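Local coordinates for protein putative c-1-tetrahydrofolate synthase, cytoplasmic (Leishmania major, PDB 4A26) that probably catalyses the NAD(P)-dependent oxidation of methylenetetrahydrofolate and the hydrolysis of the resulting methenyltetrahydrofolate in one-carbon metabolism, at residues I9-I18 and V154-E162. Residues are numbered along the deposited sequence; the frame is centred on the assembly and turned at random.
Sequences IDGKAIAAAI and VLLKRCGIE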
loop_
_atom_site.group_PDB
_atom_site.type_symbol
_atom_site.label_atom_id
_atom_site.label_comp_id
_atom_site.label_asym_id
_atom_site.label_seq_id
_atom_site.Cartn_x
_atom_site.Cartn_y
_atom_site.Cartn_z
ATOM N N ILE A 9 19.470 17.757 -10.586
ATOM C CA ILE A 9 18.445 18.003 -9.583
ATOM C C ILE A 9 19.138 18.294 -8.254
ATOM O O ILE A 9 19.489 17.374 -7.513
ATOM C CB ILE A 9 17.511 16.770 -9.423
ATOM C CG1 ILE A 9 16.770 16.462 -10.728
ATOM C CG2 ILE A 9 16.505 16.989 -8.312
ATOM C CD1 ILE A 9 15.889 15.230 -10.658
ATOM N N ASP A 10 19.353 19.575 -7.966
ATOM C CA ASP A 10 20.029 19.977 -6.732
ATOM C C ASP A 10 19.109 19.837 -5.513
ATOM O O ASP A 10 18.511 20.812 -5.056
ATOM C CB ASP A 10 20.571 21.406 -6.841
ATOM C CG ASP A 10 21.478 21.781 -5.672
ATOM O OD1 ASP A 10 21.650 20.941 -4.755
ATOM O OD2 ASP A 10 22.019 22.914 -5.671
ATOM N N GLY A 11 19.024 18.613 -4.991
ATOM C CA GLY A 11 18.250 18.317 -3.784
ATOM C C GLY A 11 18.636 19.145 -2.570
ATOM O O GLY A 11 17.771 19.541 -1.798
ATOM N N LYS A 12 19.935 19.402 -2.406
ATOM C CA LYS A 12 20.450 20.215 -1.293
ATOM C C LYS A 12 19.838 21.610 -1.288
ATOM O O LYS A 12 19.415 22.113 -0.239
ATOM C CB LYS A 12 21.984 20.335 -1.357
ATOM C CG LYS A 12 22.745 19.180 -0.705
ATOM N N ALA A 13 19.802 22.228 -2.465
ATOM C CA ALA A 13 19.238 23.566 -2.619
ATOM C C ALA A 13 17.720 23.552 -2.400
ATOM O O ALA A 13 17.187 24.373 -1.654
ATOM C CB ALA A 13 19.574 24.120 -3.997
ATOM N N ILE A 14 17.038 22.609 -3.048
ATOM C CA ILE A 14 15.583 22.484 -2.937
ATOM C C ILE A 14 15.170 22.348 -1.472
ATOM O O ILE A 14 14.253 23.027 -1.016
ATOM C CB ILE A 14 15.047 21.283 -3.761
ATOM C CG1 ILE A 14 15.180 21.561 -5.258
ATOM C CG2 ILE A 14 13.588 21.009 -3.440
ATOM C CD1 ILE A 14 14.965 20.349 -6.116
ATOM N N ALA A 15 15.862 21.478 -0.743
ATOM C CA ALA A 15 15.643 21.308 0.695
ATOM C C ALA A 15 15.874 22.614 1.460
ATOM O O ALA A 15 15.128 22.939 2.382
ATOM C CB ALA A 15 16.553 20.208 1.239
ATOM N N ALA A 16 16.910 23.349 1.067
ATOM C CA ALA A 16 17.218 24.647 1.668
ATOM C C ALA A 16 16.064 25.624 1.477
ATOM O O ALA A 16 15.677 26.321 2.415
ATOM C CB ALA A 16 18.494 25.219 1.072
ATOM N N ALA A 17 15.517 25.661 0.263
ATOM C CA ALA A 17 14.349 26.485 -0.034
ATOM C C ALA A 17 13.155 26.081 0.827
ATOM O O ALA A 17 12.421 26.940 1.318
ATOM C CB ALA A 17 13.988 26.379 -1.505
ATOM N N ILE A 18 12.969 24.773 1.007
ATOM C CA ILE A 18 11.863 24.251 1.802
ATOM C C ILE A 18 12.006 24.613 3.282
ATOM O O ILE A 18 11.032 25.025 3.913
ATOM C CB ILE A 18 11.713 22.722 1.633
ATOM C CG1 ILE A 18 11.071 22.412 0.277
ATOM C CG2 ILE A 18 10.860 22.133 2.746
ATOM C CD1 ILE A 18 11.124 20.959 -0.114
ATOM N N VAL A 154 8.698 15.325 -4.376
ATOM C CA VAL A 154 8.850 16.786 -4.317
ATOM C C VAL A 154 10.028 17.269 -5.172
ATOM O O VAL A 154 9.945 18.311 -5.817
ATOM C CB VAL A 154 8.996 17.289 -2.861
ATOM C CG1 VAL A 154 9.371 18.765 -2.835
ATOM C CG2 VAL A 154 7.700 17.055 -2.088
ATOM N N LEU A 155 11.115 16.507 -5.180
ATOM C CA LEU A 155 12.212 16.730 -6.127
ATOM C C LEU A 155 11.707 16.877 -7.560
ATOM O O LEU A 155 12.138 17.774 -8.280
ATOM C CB LEU A 155 13.227 15.579 -6.058
ATOM C CG LEU A 155 14.544 15.819 -5.313
ATOM C CD1 LEU A 155 14.391 16.810 -4.169
ATOM C CD2 LEU A 155 15.089 14.487 -4.804
ATOM N N LEU A 156 10.795 15.995 -7.963
ATOM C CA LEU A 156 10.231 16.021 -9.314
ATOM C C LEU A 156 9.335 17.238 -9.524
ATOM O O LEU A 156 9.576 18.037 -10.422
ATOM C CB LEU A 156 9.442 14.737 -9.592
ATOM C CG LEU A 156 10.239 13.428 -9.577
ATOM C CD1 LEU A 156 9.299 12.242 -9.539
ATOM C CD2 LEU A 156 11.162 13.337 -10.780
ATOM N N LYS A 157 8.308 17.371 -8.685
ATOM C CA LYS A 157 7.374 18.501 -8.751
ATOM C C LYS A 157 8.096 19.836 -8.854
ATOM O O LYS A 157 7.723 20.696 -9.658
ATOM C CB LYS A 157 6.484 18.535 -7.506
ATOM C CG LYS A 157 5.373 17.494 -7.477
ATOM C CD LYS A 157 4.398 17.782 -6.339
ATOM C CE LYS A 157 3.091 17.025 -6.491
ATOM N NZ LYS A 157 3.248 15.596 -6.132
ATOM N N ARG A 158 9.125 19.998 -8.025
ATOM C CA ARG A 158 9.863 21.252 -7.935
ATOM C C ARG A 158 10.837 21.486 -9.085
ATOM O O ARG A 158 11.303 22.604 -9.271
ATOM C CB ARG A 158 10.588 21.345 -6.591
ATOM C CG ARG A 158 9.665 21.770 -5.464
ATOM C CD ARG A 158 10.402 21.907 -4.156
ATOM N NE ARG A 158 9.781 22.908 -3.293
ATOM C CZ ARG A 158 10.088 24.204 -3.289
ATOM N NH1 ARG A 158 11.014 24.699 -4.111
ATOM N NH2 ARG A 158 9.457 25.019 -2.456
ATOM N N CYS A 159 11.145 20.440 -9.843
ATOM C CA CYS A 159 11.912 20.580 -11.081
ATOM C C CYS A 159 11.001 20.685 -12.305
ATOM O O CYS A 159 11.481 20.791 -13.432
ATOM C CB CYS A 159 12.879 19.408 -11.247
ATOM S SG CYS A 159 14.288 19.485 -10.138
ATOM N N GLY A 160 9.690 20.662 -12.075
ATOM C CA GLY A 160 8.712 20.760 -13.151
ATOM C C GLY A 160 8.557 19.461 -13.914
ATOM O O GLY A 160 7.987 19.442 -15.010
ATOM N N ILE A 161 9.057 18.373 -13.333
ATOM C CA ILE A 161 9.036 17.078 -13.990
ATOM C C ILE A 161 7.640 16.473 -13.880
ATOM O O ILE A 161 7.159 16.188 -12.777
ATOM C CB ILE A 161 10.094 16.128 -13.399
ATOM C CG1 ILE A 161 11.496 16.709 -13.624
ATOM C CG2 ILE A 161 9.986 14.748 -14.028
ATOM C CD1 ILE A 161 12.612 15.908 -13.000
ATOM N N GLU A 162 6.995 16.307 -15.036
ATOM C CA GLU A 162 5.654 15.736 -15.121
ATOM C C GLU A 162 5.677 14.277 -14.683
ATOM O O GLU A 162 6.575 13.523 -15.064
ATOM C CB GLU A 162 5.111 15.831 -16.557
ATOM C CG GLU A 162 4.672 17.238 -16.988
ATOM C CD GLU A 162 4.423 17.369 -18.499
ATOM O OE1 GLU A 162 4.569 16.369 -19.238
ATOM O OE2 GLU A 162 4.088 18.487 -18.949
#
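I9, I14 and I18 meet V154, L155, R158 and C159 where helix segments 11-18 and 154-159 cross at 86°, their axes 10.8 Å apart at closest approach. Helix 147-159 belongs to the Rossmann-like NAD(P)-binding domain. Helix 11-32 follows strand 7-8, which lies at one edge of that domain's parallel sheet. The contact therefore packs the start of the chain against the nucleotide-binding domain.

I9 lies in the loop between strand 7-8 and helix 11-32. Its CG2 branch lies anti to the backbone N (CG1 at chi1 -62°). This methyl sits 3.8 Å from both L155 CG and C159 SG. The other branch runs extended, and its CD1 meets I161 CD1 tip to tip at 4.1 Å. W269, on the neighbouring strand, also touches I9, C159 and I161.

The two branches of I14 serve different partners. Its CD1 reaches L155 CD1 at 4.1 Å and approaches C159 SG. Its CG2 lies against R158 CD, and the two side chains run past one another, pointing opposite ways. L155 CD1 rests near the CA of G11, where no side chain intervenes. M280 of helix 279-297 touches I14 and L155.

R158 reaches past I14 to I18, its chain extended from CG to NE. R158 NH2 forms a salt bridge with E21 OE2, about one turn beyond I18. D10 caps the start of helix 11-32 through a weak bond from A13 N to D10 OD1. G160, with positive phi, forms a Schellman motif: G160 N bonds to K157 O and I161 N to L156 O. L156 O also takes C159 N, from the opposite face of its plane. I18 CD1 meets V154 CG1 tip to tip, while I18 CG1 lies over one face of the R158 guanidinium, 3.8 Å from R158 NE.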